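Local structure of amidohydrolase (Thermotoga maritima, 3OOQ) at residues E34-N39 / G351-G356; F54-F59 / G366-M371; D95-Q100 / I137-C142; H226-D231 / L281-L286; V269-L274 / M288-K293. The protein is an amidohydrolase of the TIM-barrel superfamily that probably hydrolyses amide bonds, perhaps as an allantoinase. One frame throughout, in Å; residues are numbered along the deposited sequence.

Contact 1. Residues E34-N39 / G351-G356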
# COMPACT_ATOMS: atom_id res chain seq x y z
N GLU F 34 -8.45 -46.89 43.29
CA GLU F 34 -9.13 -47.36 44.50
C GLU F 34 -8.13 -47.65 45.63
O GLU F 34 -8.34 -47.22 46.77
CB GLU F 34 -10.00 -48.60 44.21
CG GLU F 34 -11.02 -48.89 45.34
CD GLU F 34 -11.67 -50.28 45.28
OE1 GLU F 34 -12.11 -50.71 44.18
OE2 GLU F 34 -11.77 -50.94 46.34
N LYS F 35 -7.06 -48.39 45.32
CA LYS F 35 -6.08 -48.81 46.33
C LYS F 35 -4.68 -48.74 45.77
O LYS F 35 -4.46 -49.03 44.60
CB LYS F 35 -6.34 -50.25 46.81
CG LYS F 35 -7.48 -50.43 47.80
CD LYS F 35 -7.61 -51.90 48.23
CE LYS F 35 -9.03 -52.24 48.68
NZ LYS F 35 -9.09 -53.58 49.33
N VAL F 36 -3.73 -48.38 46.62
CA VAL F 36 -2.31 -48.30 46.27
C VAL F 36 -1.48 -48.96 47.36
O VAL F 36 -1.61 -48.62 48.55
CB VAL F 36 -1.84 -46.83 46.14
CG1 VAL F 36 -0.33 -46.75 45.89
CG2 VAL F 36 -2.61 -46.12 45.04
N GLY F 37 -0.63 -49.91 46.99
CA GLY F 37 0.23 -50.53 47.98
C GLY F 37 0.87 -51.85 47.62
O GLY F 37 0.78 -52.31 46.48
N GLU F 38 1.49 -52.44 48.64
CA GLU F 38 2.35 -53.63 48.55
C GLU F 38 1.75 -54.88 47.90
O GLU F 38 2.32 -55.42 46.92
CB GLU F 38 2.80 -54.00 49.96
CG GLU F 38 4.21 -54.56 50.06
CD GLU F 38 5.26 -53.49 50.25
OE1 GLU F 38 5.05 -52.35 49.76
OE2 GLU F 38 6.29 -53.79 50.88
N ASN F 39 0.64 -55.37 48.45
CA ASN F 39 0.09 -56.69 48.08
C ASN F 39 -1.43 -56.69 47.96
O ASN F 39 -2.13 -57.30 48.78
CB ASN F 39 0.54 -57.77 49.09
CG ASN F 39 1.82 -58.47 48.68
OD1 ASN F 39 2.85 -58.36 49.35
ND2 ASN F 39 1.77 -59.20 47.57
N GLY F 351 -2.50 -35.91 38.70
CA GLY F 351 -1.11 -35.61 39.04
C GLY F 351 -0.44 -36.42 40.14
O GLY F 351 0.66 -36.06 40.56
N SER F 352 -1.10 -37.48 40.62
CA SER F 352 -0.51 -38.41 41.61
C SER F 352 -1.20 -39.76 41.61
O SER F 352 -2.34 -39.89 41.14
CB SER F 352 -0.56 -37.81 43.04
OG SER F 352 -1.89 -37.70 43.53
N ILE F 353 -0.51 -40.77 42.13
CA ILE F 353 -1.14 -42.07 42.31
C ILE F 353 -1.58 -42.21 43.76
O ILE F 353 -0.88 -42.79 44.60
CB ILE F 353 -0.26 -43.27 41.88
CG1 ILE F 353 0.34 -43.03 40.49
CG2 ILE F 353 -1.10 -44.56 41.91
CD1 ILE F 353 1.12 -44.21 39.92
N GLU F 354 -2.74 -41.63 44.05
CA GLU F 354 -3.34 -41.73 45.36
C GLU F 354 -4.77 -42.24 45.22
O GLU F 354 -5.45 -41.90 44.25
CB GLU F 354 -3.39 -40.35 46.02
CG GLU F 354 -2.03 -39.79 46.42
CD GLU F 354 -2.09 -38.31 46.80
OE1 GLU F 354 -3.21 -37.79 47.02
OE2 GLU F 354 -1.02 -37.66 46.87
N PRO F 355 -5.23 -43.02 46.21
CA PRO F 355 -6.64 -43.40 46.24
C PRO F 355 -7.57 -42.21 46.08
O PRO F 355 -7.36 -41.15 46.69
CB PRO F 355 -6.80 -44.03 47.63
CG PRO F 355 -5.43 -44.60 47.90
CD PRO F 355 -4.51 -43.54 47.39
N GLY F 356 -8.58 -42.37 45.25
CA GLY F 356 -9.54 -41.31 45.04
C GLY F 356 -9.24 -40.45 43.83
O GLY F 356 -10.14 -39.78 43.33
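Val36 meets Ile353 and Pro355 with a single methyl group, CG2, and that methyl carries most of the apolar contact between strand residues 34-37 and the irregular segment 351-356. The first torsion of Val36 (chi1 175°) sets CG1 anti to the backbone N and turns CG2 to the other side, anti to the carbonyl carbon, where it points into the loop. The side chains of Val36 and Ile353 cross at about a right angle, and they touch through their CG2 methyls, Val36 CG2 lying 3.8 Å from Ile353 CG2. The same Val36 methyl also rests against the Ile353 backbone, with Val36 CG2 to Ile353 O again 3.8 Å. On the Pro355 side it approaches the ring carbon next to nitrogen, Val36 CG2 to Pro355 CD being 4.0 Å. Further along the ring, Pro355 CB packs on the peptide oxygen of Glu34 at 3.6 Å from Glu34 O. No hydrogen bond spans the two segments, so this is van der Waals contact at the protein surface. The Glu34 carboxylate binds Lys6, in a salt bridge, and the hydroxyl of Ser29; that of Glu354 binds Thr18 and forms a salt bridge with Lys357. Glu34 and Lys35 form a classic beta bulge in strand 32-37, both facing Leu27 of strand 24-29, the inner neighbour in a four-stranded mixed sheet. Ile353 reaches Val26 of that neighbour, and Gly356 is hydrogen-bonded to Val33, so the loop between helix 338-343 and strand 361-364 lies against the outermost strand 32-37.

Contact 2. Residues F54-F59 / G366-M371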
# COMPACT_ATOMS: atom_id res chain seq x y z
N PHE F 54 7.38 -49.69 35.08
CA PHE F 54 7.22 -48.55 35.98
C PHE F 54 5.85 -47.94 35.73
O PHE F 54 5.46 -47.76 34.58
CB PHE F 54 8.31 -47.50 35.72
CG PHE F 54 9.69 -47.95 36.09
CD1 PHE F 54 10.25 -49.09 35.51
CD2 PHE F 54 10.44 -47.23 36.99
CE1 PHE F 54 11.55 -49.51 35.87
CE2 PHE F 54 11.74 -47.63 37.36
CZ PHE F 54 12.29 -48.78 36.80
N LEU F 55 5.13 -47.64 36.81
CA LEU F 55 3.80 -47.08 36.70
C LEU F 55 3.80 -45.67 37.25
O LEU F 55 4.11 -45.45 38.43
CB LEU F 55 2.77 -47.95 37.44
CG LEU F 55 1.29 -47.65 37.22
CD1 LEU F 55 0.88 -47.85 35.77
CD2 LEU F 55 0.45 -48.54 38.12
N PHE F 56 3.46 -44.71 36.39
CA PHE F 56 3.50 -43.29 36.74
C PHE F 56 2.12 -42.71 36.60
O PHE F 56 1.29 -43.27 35.89
CB PHE F 56 4.50 -42.56 35.83
CG PHE F 56 5.92 -42.62 36.32
CD1 PHE F 56 6.65 -43.80 36.24
CD2 PHE F 56 6.52 -41.50 36.89
CE1 PHE F 56 7.96 -43.86 36.70
CE2 PHE F 56 7.84 -41.55 37.35
CZ PHE F 56 8.55 -42.73 37.26
N PRO F 57 1.84 -41.59 37.30
CA PRO F 57 0.65 -40.85 36.93
C PRO F 57 0.88 -40.23 35.54
O PRO F 57 2.04 -40.09 35.11
CB PRO F 57 0.58 -39.73 37.97
CG PRO F 57 1.95 -39.53 38.42
CD PRO F 57 2.70 -40.82 38.22
N GLY F 58 -0.19 -39.89 34.83
CA GLY F 58 -0.04 -39.12 33.59
C GLY F 58 0.56 -37.76 33.91
O GLY F 58 0.24 -37.16 34.95
N PHE F 59 1.43 -37.26 33.03
CA PHE F 59 1.98 -35.91 33.19
C PHE F 59 0.97 -34.85 32.83
O PHE F 59 0.05 -35.08 32.04
CB PHE F 59 3.27 -35.71 32.39
CG PHE F 59 4.37 -36.65 32.78
CD1 PHE F 59 4.77 -36.76 34.10
CD2 PHE F 59 5.03 -37.42 31.81
CE1 PHE F 59 5.79 -37.63 34.47
CE2 PHE F 59 6.06 -38.30 32.17
CZ PHE F 59 6.44 -38.40 33.50
N GLY F 366 10.81 -48.31 31.57
CA GLY F 366 11.90 -47.98 32.48
C GLY F 366 11.63 -46.58 32.98
O GLY F 366 10.56 -46.01 32.71
N HIS F 367 12.60 -45.99 33.69
CA HIS F 367 12.39 -44.65 34.24
C HIS F 367 12.19 -43.62 33.11
O HIS F 367 12.92 -43.65 32.12
CB HIS F 367 13.58 -44.25 35.13
CG HIS F 367 13.28 -43.09 36.02
ND1 HIS F 367 13.08 -41.81 35.55
CD2 HIS F 367 13.13 -43.02 37.37
CE1 HIS F 367 12.81 -41.00 36.56
NE2 HIS F 367 12.84 -41.71 37.67
N PRO F 368 11.19 -42.72 33.25
CA PRO F 368 10.89 -41.74 32.17
C PRO F 368 12.03 -40.78 31.84
O PRO F 368 12.06 -40.22 30.75
CB PRO F 368 9.70 -40.95 32.74
CG PRO F 368 9.04 -41.93 33.67
CD PRO F 368 10.19 -42.66 34.32
N PHE F 369 12.95 -40.58 32.77
CA PHE F 369 14.09 -39.69 32.53
C PHE F 369 15.27 -40.48 31.97
O PHE F 369 16.36 -39.94 31.82
CB PHE F 369 14.53 -38.95 33.81
CG PHE F 369 13.49 -38.01 34.38
CD1 PHE F 369 12.36 -37.65 33.65
CD2 PHE F 369 13.66 -37.46 35.67
CE1 PHE F 369 11.39 -36.78 34.20
CE2 PHE F 369 12.70 -36.60 36.22
CZ PHE F 369 11.58 -36.24 35.47
N ASP F 370 15.05 -41.76 31.72
CA ASP F 370 16.06 -42.58 31.07
C ASP F 370 15.67 -42.58 29.62
O ASP F 370 14.55 -43.00 29.27
CB ASP F 370 16.11 -44.01 31.64
CG ASP F 370 17.25 -44.86 31.04
OD1 ASP F 370 17.66 -44.67 29.88
OD2 ASP F 370 17.74 -45.75 31.77
N MSE F 371 16.57 -42.10 28.77
CA MSE F 371 16.23 -41.92 27.35
C MSE F 371 16.01 -43.25 26.62
O MSE F 371 15.51 -43.27 25.49
CB MSE F 371 17.26 -41.04 26.65
CG MSE F 371 17.28 -39.58 27.15
SE MSE F 371 15.53 -38.66 26.99
CE MSE F 371 14.91 -38.75 28.85
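Phe56 and Pro368 form the centre of a CH-pi contact in which the proline ring covers one face of the phenylalanine. Pro368 CG stands 3.7 Å from the Phe56 ring centroid, 10° off the ring normal, while Pro368 CD reaches the far end of the ring at 3.4 Å from Phe56 CZ. Aromatic contact follows at the preceding residue: the edge of Phe56 is directed at the face of His367 in a T-shaped pair, with centroids 5.8 Å apart and planes at 73°. Replacing Phe56 with an alanine would probably strip Pro368 CG of its ring face and leave a gap beside His367. Plain apolar and backbone contact completes the interface. The Phe54 ring lies under the Gly366-His367 peptide, Phe54 CD1 being 3.6 Å from Gly366 CA, and Phe59 touches Pro368 CB with its ring edge. No hydrogen bond crosses between the segments; within 366-371, Phe369 N donates to His367 ND1 at 3.0 Å, almost in the imidazole plane, and Asp370 N to His367 O closes a type I turn. With His367 NE2 bonded to Glu329, both imidazole nitrogens are engaged, which fixes the ring's rotation. Strand 54-64 pairs antiparallel with strand 361-364, and the turn that follows the latter folds back over the phenylalanines, beside Leu333 of helix 329-334 and Thr316 of helix 315-321.

Contact 3. Residues D95-Q100 / I137-C142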
# COMPACT_ATOMS: atom_id res chain seq x y z
N ASP F 95 -12.69 -23.62 21.88
CA ASP F 95 -13.35 -23.47 20.58
C ASP F 95 -12.39 -23.54 19.39
O ASP F 95 -12.83 -23.45 18.24
CB ASP F 95 -14.13 -22.15 20.54
CG ASP F 95 -15.33 -22.13 21.47
OD1 ASP F 95 -15.85 -23.20 21.83
OD2 ASP F 95 -15.76 -21.02 21.85
N GLY F 96 -11.10 -23.71 19.66
CA GLY F 96 -10.10 -23.87 18.61
C GLY F 96 -9.39 -25.22 18.69
O GLY F 96 -8.56 -25.54 17.83
N PHE F 97 -9.72 -26.00 19.71
CA PHE F 97 -9.05 -27.27 20.01
C PHE F 97 -9.51 -28.43 19.09
O PHE F 97 -10.69 -28.75 19.05
CB PHE F 97 -9.26 -27.64 21.48
CG PHE F 97 -8.66 -28.97 21.87
CD1 PHE F 97 -7.29 -29.09 22.12
CD2 PHE F 97 -9.46 -30.10 22.01
CE1 PHE F 97 -6.73 -30.32 22.45
CE2 PHE F 97 -8.90 -31.35 22.36
CZ PHE F 97 -7.53 -31.45 22.58
N ASN F 98 -8.55 -29.04 18.40
CA ASN F 98 -8.77 -30.18 17.50
C ASN F 98 -8.24 -31.49 18.11
O ASN F 98 -7.03 -31.73 18.12
CB ASN F 98 -8.06 -29.88 16.17
CG ASN F 98 -8.01 -31.07 15.22
OD1 ASN F 98 -8.65 -32.10 15.43
ND2 ASN F 98 -7.24 -30.91 14.14
N PRO F 99 -9.14 -32.36 18.62
CA PRO F 99 -8.69 -33.60 19.28
C PRO F 99 -7.98 -34.59 18.34
O PRO F 99 -7.31 -35.52 18.81
CB PRO F 99 -9.98 -34.21 19.84
CG PRO F 99 -10.98 -33.06 19.87
CD PRO F 99 -10.61 -32.20 18.69
N GLN F 100 -8.09 -34.38 17.02
CA GLN F 100 -7.38 -35.23 16.06
C GLN F 100 -5.99 -34.72 15.68
O GLN F 100 -5.35 -35.30 14.81
CB GLN F 100 -8.19 -35.44 14.80
CG GLN F 100 -9.65 -35.79 15.04
CD GLN F 100 -10.40 -35.82 13.73
OE1 GLN F 100 -10.40 -36.83 13.03
NE2 GLN F 100 -11.01 -34.68 13.37
N ILE F 137 -12.26 -38.02 20.94
CA ILE F 137 -12.30 -37.05 19.86
C ILE F 137 -13.44 -36.07 20.07
O ILE F 137 -13.56 -35.09 19.36
CB ILE F 137 -12.41 -37.72 18.48
CG1 ILE F 137 -13.67 -38.57 18.40
CG2 ILE F 137 -11.13 -38.53 18.21
CD1 ILE F 137 -13.80 -39.30 17.11
N ILE F 138 -14.29 -36.36 21.04
CA ILE F 138 -15.38 -35.44 21.37
C ILE F 138 -14.92 -34.53 22.50
O ILE F 138 -14.67 -35.00 23.63
CB ILE F 138 -16.69 -36.21 21.71
CG1 ILE F 138 -17.16 -37.00 20.49
CG2 ILE F 138 -17.80 -35.24 22.13
CD1 ILE F 138 -17.69 -38.37 20.82
N VAL F 139 -14.77 -33.24 22.18
CA VAL F 139 -14.15 -32.26 23.08
C VAL F 139 -14.87 -32.15 24.43
O VAL F 139 -14.22 -32.16 25.46
CB VAL F 139 -13.94 -30.86 22.42
CG1 VAL F 139 -15.23 -30.10 22.32
CG2 VAL F 139 -12.95 -30.04 23.22
N GLU F 140 -16.20 -32.04 24.40
CA GLU F 140 -17.06 -32.10 25.60
C GLU F 140 -16.57 -33.15 26.61
O GLU F 140 -16.49 -32.87 27.80
CB GLU F 140 -18.50 -32.47 25.21
CG GLU F 140 -19.59 -31.77 26.00
CD GLU F 140 -20.02 -30.47 25.36
OE1 GLU F 140 -19.35 -30.02 24.40
OE2 GLU F 140 -21.03 -29.88 25.80
N GLU F 141 -16.25 -34.33 26.10
CA GLU F 141 -15.82 -35.48 26.90
C GLU F 141 -14.39 -35.33 27.41
O GLU F 141 -14.00 -36.01 28.35
CB GLU F 141 -15.94 -36.79 26.10
CG GLU F 141 -17.33 -37.06 25.48
CD GLU F 141 -17.47 -38.48 24.88
OE1 GLU F 141 -16.47 -39.24 24.79
OE2 GLU F 141 -18.60 -38.83 24.49
N CYS F 142 -13.61 -34.46 26.77
CA CYS F 142 -12.23 -34.21 27.19
C CYS F 142 -12.15 -33.22 28.35
O CYS F 142 -11.14 -33.19 29.07
CB CYS F 142 -11.39 -33.69 26.03
SG CYS F 142 -11.09 -34.92 24.73
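Pro99 packs on the backbone of Ile137, and this is the tightest meeting between loop 95-100 and segment 137-142. Pro99 CG comes to 3.3 Å from Ile137 O, and Pro99 CB sits 3.7 Å from Ile137 CA, so the ring lies against a peptide more than against a side chain. The loop between strand 54-64 and helix 103-108 here packs on the short helical turn between strands 125-133 and 143-153. The apolar side-chain contacts are few. The Phe97 and Val139 side chains pass alongside one another, heading opposite ways, and a methyl meets the ring obliquely, Val139 CG2 lying 3.7 Å from Phe97 CD2. Both groups are placed by their first torsions: Phe97 CG is anti to its own nitrogen (chi1 177°), and Val139 CG2 takes the corresponding position on its residue. Nearby, Gln100 CG approaches Ile137 CG2 at 4.4 Å. No hydrogen bond crosses the contact. Gln100 N donates to Asn98 OD1 at 2.8 Å, an Asx turn whose donor stands above the carbonyl plane, and Val139 begins a weakly bonded helical turn, about 139-142. Asp95 makes salt bridges with Arg180 and Arg238 of the third subunit, and Gln100 bonds to Lys257 and Glu254 of that subunit. The chemistry therefore divides, with proline, phenylalanine and valine joining the two segments by van der Waals contact while the ends of Asp95 and Gln100 bind the third subunit.

Contact 4. Residues H226-D231 / L281-L286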
# COMPACT_ATOMS: atom_id res chain seq x y z
N HIS F 226 1.39 -14.00 31.15
CA HIS F 226 2.61 -14.27 30.38
C HIS F 226 3.59 -13.12 30.62
O HIS F 226 3.27 -11.97 30.29
CB HIS F 226 2.23 -14.40 28.88
CG HIS F 226 3.38 -14.33 27.91
ND1 HIS F 226 4.07 -13.16 27.62
CD2 HIS F 226 3.93 -15.29 27.13
CE1 HIS F 226 5.00 -13.42 26.71
NE2 HIS F 226 4.95 -14.71 26.41
N ALA F 227 4.76 -13.42 31.17
CA ALA F 227 5.81 -12.42 31.41
C ALA F 227 7.19 -13.04 31.53
O ALA F 227 7.38 -14.04 32.22
CB ALA F 227 5.52 -11.58 32.67
N HIS F 228 8.18 -12.41 30.89
CA HIS F 228 9.54 -12.92 30.88
C HIS F 228 10.46 -12.04 31.71
O HIS F 228 11.04 -12.51 32.68
CB HIS F 228 10.08 -13.04 29.44
CG HIS F 228 9.39 -14.08 28.62
ND1 HIS F 228 9.61 -15.43 28.80
CD2 HIS F 228 8.48 -13.97 27.62
CE1 HIS F 228 8.86 -16.11 27.94
NE2 HIS F 228 8.17 -15.25 27.22
N ARG F 229 10.59 -10.78 31.31
CA ARG F 229 11.50 -9.86 31.98
C ARG F 229 11.00 -9.54 33.40
O ARG F 229 9.80 -9.48 33.64
CB ARG F 229 11.69 -8.59 31.13
CG ARG F 229 13.03 -7.90 31.35
CD ARG F 229 13.26 -6.80 30.31
NE ARG F 229 12.35 -5.68 30.54
CZ ARG F 229 12.29 -4.58 29.79
NH1 ARG F 229 13.10 -4.43 28.74
NH2 ARG F 229 11.41 -3.63 30.10
N ALA F 230 11.92 -9.36 34.35
CA ALA F 230 11.55 -9.23 35.77
C ALA F 230 10.52 -8.10 36.00
O ALA F 230 9.57 -8.27 36.78
CB ALA F 230 12.81 -9.03 36.67
N ASP F 231 10.73 -6.97 35.33
CA ASP F 231 9.81 -5.83 35.46
C ASP F 231 8.38 -6.12 34.97
O ASP F 231 7.43 -5.63 35.57
CB ASP F 231 10.37 -4.54 34.81
CG ASP F 231 10.67 -4.69 33.31
OD1 ASP F 231 11.10 -5.76 32.88
OD2 ASP F 231 10.47 -3.73 32.55
N LEU F 281 15.26 -10.74 23.01
CA LEU F 281 15.96 -9.97 24.02
C LEU F 281 15.46 -10.30 25.43
O LEU F 281 16.28 -10.45 26.35
CB LEU F 281 15.73 -8.50 23.73
CG LEU F 281 16.54 -7.47 24.47
CD1 LEU F 281 18.02 -7.64 24.10
CD2 LEU F 281 15.98 -6.07 24.11
N GLU F 282 14.13 -10.40 25.59
CA GLU F 282 13.52 -10.66 26.89
C GLU F 282 13.82 -12.09 27.37
O GLU F 282 13.63 -12.40 28.54
CB GLU F 282 12.01 -10.35 26.90
CG GLU F 282 11.10 -11.24 26.00
CD GLU F 282 9.63 -10.81 26.01
OE1 GLU F 282 9.29 -9.80 26.68
OE2 GLU F 282 8.80 -11.46 25.32
N LEU F 283 14.32 -12.93 26.48
CA LEU F 283 14.76 -14.28 26.84
C LEU F 283 16.27 -14.39 27.08
O LEU F 283 16.77 -15.49 27.32
CB LEU F 283 14.33 -15.29 25.75
CG LEU F 283 12.84 -15.37 25.43
CD1 LEU F 283 12.52 -16.52 24.47
CD2 LEU F 283 12.04 -15.54 26.70
N LYS F 284 17.00 -13.28 27.01
CA LYS F 284 18.48 -13.34 27.10
C LYS F 284 19.05 -14.02 28.37
O LYS F 284 20.11 -14.64 28.30
CB LYS F 284 19.11 -11.96 26.92
CG LYS F 284 19.10 -11.06 28.14
CD LYS F 284 19.89 -9.76 27.90
CE LYS F 284 20.37 -9.15 29.22
NZ LYS F 284 20.39 -7.65 29.18
N ASP F 285 18.35 -13.89 29.50
CA ASP F 285 18.81 -14.51 30.76
C ASP F 285 18.07 -15.80 31.14
O ASP F 285 18.11 -16.22 32.31
CB ASP F 285 18.74 -13.49 31.92
CG ASP F 285 19.86 -12.47 31.85
OD1 ASP F 285 20.85 -12.69 31.14
OD2 ASP F 285 19.76 -11.42 32.52
N LEU F 286 17.39 -16.42 30.18
CA LEU F 286 16.77 -17.73 30.40
C LEU F 286 17.84 -18.73 30.82
O LEU F 286 18.92 -18.77 30.24
CB LEU F 286 16.03 -18.21 29.14
CG LEU F 286 15.39 -19.59 29.00
CD1 LEU F 286 14.38 -19.57 27.86
CD2 LEU F 286 16.40 -20.63 28.65
O HOH W 1 8.63 -9.73 29.33
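His228 crosses Glu282 at a slant and lies under Leu283. CB packs on the backbone of the other segment, His228 CB lying 3.7 Å from Glu282 O. With CG anti to the carbonyl carbon (chi1 -67°), the imidazole is brought up against both the Glu282 carboxylate and the Leu283 methyl, which lie on the same side of its plane. On the carbon side of the ring, His228 CD2 is 3.4 Å from Glu282 OE2, the ring and carboxylate planes being 47° apart. Over the face lies Leu283 CD2, 3.5 Å from the ring centroid in a CH-pi contact and offset toward the rim, so that it comes to 3.2 Å from His228 ND1. At the tip, Leu283 CD2 is 3.5 Å from His228 CE1 and 3.9 Å from His228 NE2. His228 ND1 is hydrogen-bonded to Thr253, and His251 stacks on the ring. An alanine in place of His228 would probably leave Leu283 CD2 without its ring face and Thr253 without this partner. The extended Glu282 chain ends in two differently used oxygens: OE2 makes a salt bridge with Lys280, while OE1 accepts a bond of 2.7 Å from water 1, which in turn accepts from Arg229 N at 3.0 Å. This water bridges the segments where no direct hydrogen bond does. Arg229, at the N-cap of helix 230-243, grips Asp231 side-on through NE and NH2. The contact lies where strand 223-227 ends and helix 230-243 begins; the loop that precedes helix 290-297 closes over it, and Asn157 of helix 156-164 touches both His226 and Glu282.

Contact 5. Residues V269-L274 / M288-K293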
# COMPACT_ATOMS: atom_id res chain seq x y z
N VAL F 269 4.50 -20.06 39.50
CA VAL F 269 5.12 -19.82 38.22
C VAL F 269 5.17 -21.11 37.41
O VAL F 269 5.72 -22.11 37.87
CB VAL F 269 6.55 -19.29 38.37
CG1 VAL F 269 7.11 -18.92 36.99
CG2 VAL F 269 6.60 -18.10 39.30
N VAL F 270 4.57 -21.07 36.23
CA VAL F 270 4.72 -22.15 35.25
C VAL F 270 5.95 -21.82 34.41
O VAL F 270 5.87 -21.03 33.46
CB VAL F 270 3.46 -22.33 34.35
CG1 VAL F 270 3.62 -23.55 33.47
CG2 VAL F 270 2.20 -22.51 35.21
N VAL F 271 7.08 -22.42 34.77
CA VAL F 271 8.36 -22.16 34.08
C VAL F 271 8.42 -22.95 32.77
O VAL F 271 7.67 -23.90 32.57
CB VAL F 271 9.61 -22.45 34.97
CG1 VAL F 271 9.55 -21.70 36.28
CG2 VAL F 271 9.75 -23.95 35.25
N GLY F 272 9.30 -22.51 31.87
CA GLY F 272 9.41 -23.09 30.55
C GLY F 272 8.70 -22.22 29.52
O GLY F 272 7.96 -21.30 29.88
N PRO F 273 8.96 -22.47 28.22
CA PRO F 273 9.89 -23.51 27.76
C PRO F 273 11.35 -23.16 28.12
O PRO F 273 11.73 -22.00 28.10
CB PRO F 273 9.70 -23.49 26.24
CG PRO F 273 9.39 -21.99 25.94
CD PRO F 273 8.58 -21.53 27.14
N LEU F 274 12.16 -24.17 28.44
CA LEU F 274 13.56 -23.99 28.85
C LEU F 274 14.59 -24.67 27.93
O LEU F 274 15.69 -24.14 27.72
CB LEU F 274 13.76 -24.47 30.30
CG LEU F 274 13.16 -23.64 31.43
CD1 LEU F 274 13.19 -24.46 32.72
CD2 LEU F 274 13.89 -22.29 31.59
N MSE F 288 18.14 -22.93 32.62
CA MSE F 288 17.54 -24.12 33.18
C MSE F 288 17.76 -24.22 34.70
O MSE F 288 17.06 -24.96 35.39
CB MSE F 288 18.09 -25.35 32.49
CG MSE F 288 17.10 -26.46 32.49
SE MSE F 288 17.22 -27.33 30.81
CE MSE F 288 15.39 -27.96 30.71
N GLU F 289 18.73 -23.45 35.19
CA GLU F 289 18.99 -23.32 36.63
C GLU F 289 17.84 -22.72 37.42
O GLU F 289 17.80 -22.82 38.65
CB GLU F 289 20.22 -22.46 36.84
CG GLU F 289 21.51 -23.11 36.37
CD GLU F 289 22.72 -22.39 36.91
OE1 GLU F 289 22.66 -21.15 37.08
OE2 GLU F 289 23.74 -23.06 37.16
N THR F 290 16.90 -22.09 36.71
CA THR F 290 15.75 -21.47 37.33
C THR F 290 14.89 -22.49 38.13
O THR F 290 14.33 -22.16 39.17
CB THR F 290 14.90 -20.67 36.29
OG1 THR F 290 14.14 -19.67 36.96
CG2 THR F 290 13.94 -21.57 35.53
N ILE F 291 14.81 -23.72 37.63
CA ILE F 291 14.07 -24.75 38.34
C ILE F 291 14.60 -24.87 39.78
O ILE F 291 13.88 -24.63 40.75
CB ILE F 291 14.09 -26.10 37.58
CG1 ILE F 291 13.24 -26.00 36.29
CG2 ILE F 291 13.61 -27.25 38.49
CD1 ILE F 291 13.44 -27.14 35.31
N ALA F 292 15.89 -25.18 39.89
CA ALA F 292 16.58 -25.28 41.18
C ALA F 292 16.38 -24.02 42.02
O ALA F 292 16.02 -24.11 43.20
CB ALA F 292 18.07 -25.52 40.95
N LYS F 293 16.59 -22.86 41.39
CA LYS F 293 16.59 -21.61 42.12
C LYS F 293 15.22 -21.34 42.73
O LYS F 293 15.13 -20.97 43.91
CB LYS F 293 17.05 -20.45 41.24
CG LYS F 293 18.50 -20.57 40.81
CD LYS F 293 18.90 -19.50 39.81
CE LYS F 293 20.42 -19.47 39.69
NZ LYS F 293 20.91 -18.09 39.78
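Leu274 CG stands anti to the carbonyl carbon (chi1 -71°) and the chain continues extended (chi2 167°), which sends both methyls toward Thr290 and Ile291. Ile291 answers with CG1 also anti to its carbonyl carbon (chi1 -70°), bringing CD1 up to the leucine. This is the strand-to-helix packing of a beta-alpha-beta unit, in which strand 269-271 is followed by helix 290-297 and then by the parallel strand 301-303. The two leucine branches divide their work: Leu274 CD1 packs on Ile291 CD1 at 3.7 Å, and Leu274 CD2 on Thr290 CG2 at 4.0 Å. Val271, on the strand itself, adds a looser contact, Val271 CG2 lying 4.2 Å from Ile291 CG1. All these pairs approach at a slant, and no hydrogen bond links the segments, so a wholly apolar seam joins strand and helix. The five touching residues are buried. Behind the seam, Val271 and Leu274 also touch Leu303 of strand 301-303, while the backbone N of Leu274 is bonded to Gln318. Beyond Val271 the chain passes through Gly272, whose backbone angles call for glycine, and a cis peptide before Pro273, after which the Leu274 side chain faces helix 290-297. Met288, a selenomethionine, kinks along its chain and lies against Gln318 and Thr321 of helix 315-321; its terminal methyl closes the contact, Met288 CE resting 3.9 Å from Leu274 CB.

Contacts 4 and 5 are buried, contacts 2 and 3 partly so, and contact 1 lies at the surface. Contacts 1 and 2 touch through Ile353 CD1, which packs on the backbone of strand 54-57, and both join early strands to late loops. Contacts 4 and 5 meet where Leu286 packs on Pro273 and Leu274. Contacts 2 and 4 reach the same mixed sheet, through strands 54-64 and 223-227. Contact 3 touches none of the others; its nearest is contact 2, about 12 Å away between nearest atoms. Chemistry varies with place: aliphatic in contacts 1 and 5, aromatic in contact 2, proline on backbone with a phenylalanine–valine pair in contact 3, and imidazole, carboxylate and water in contact 4.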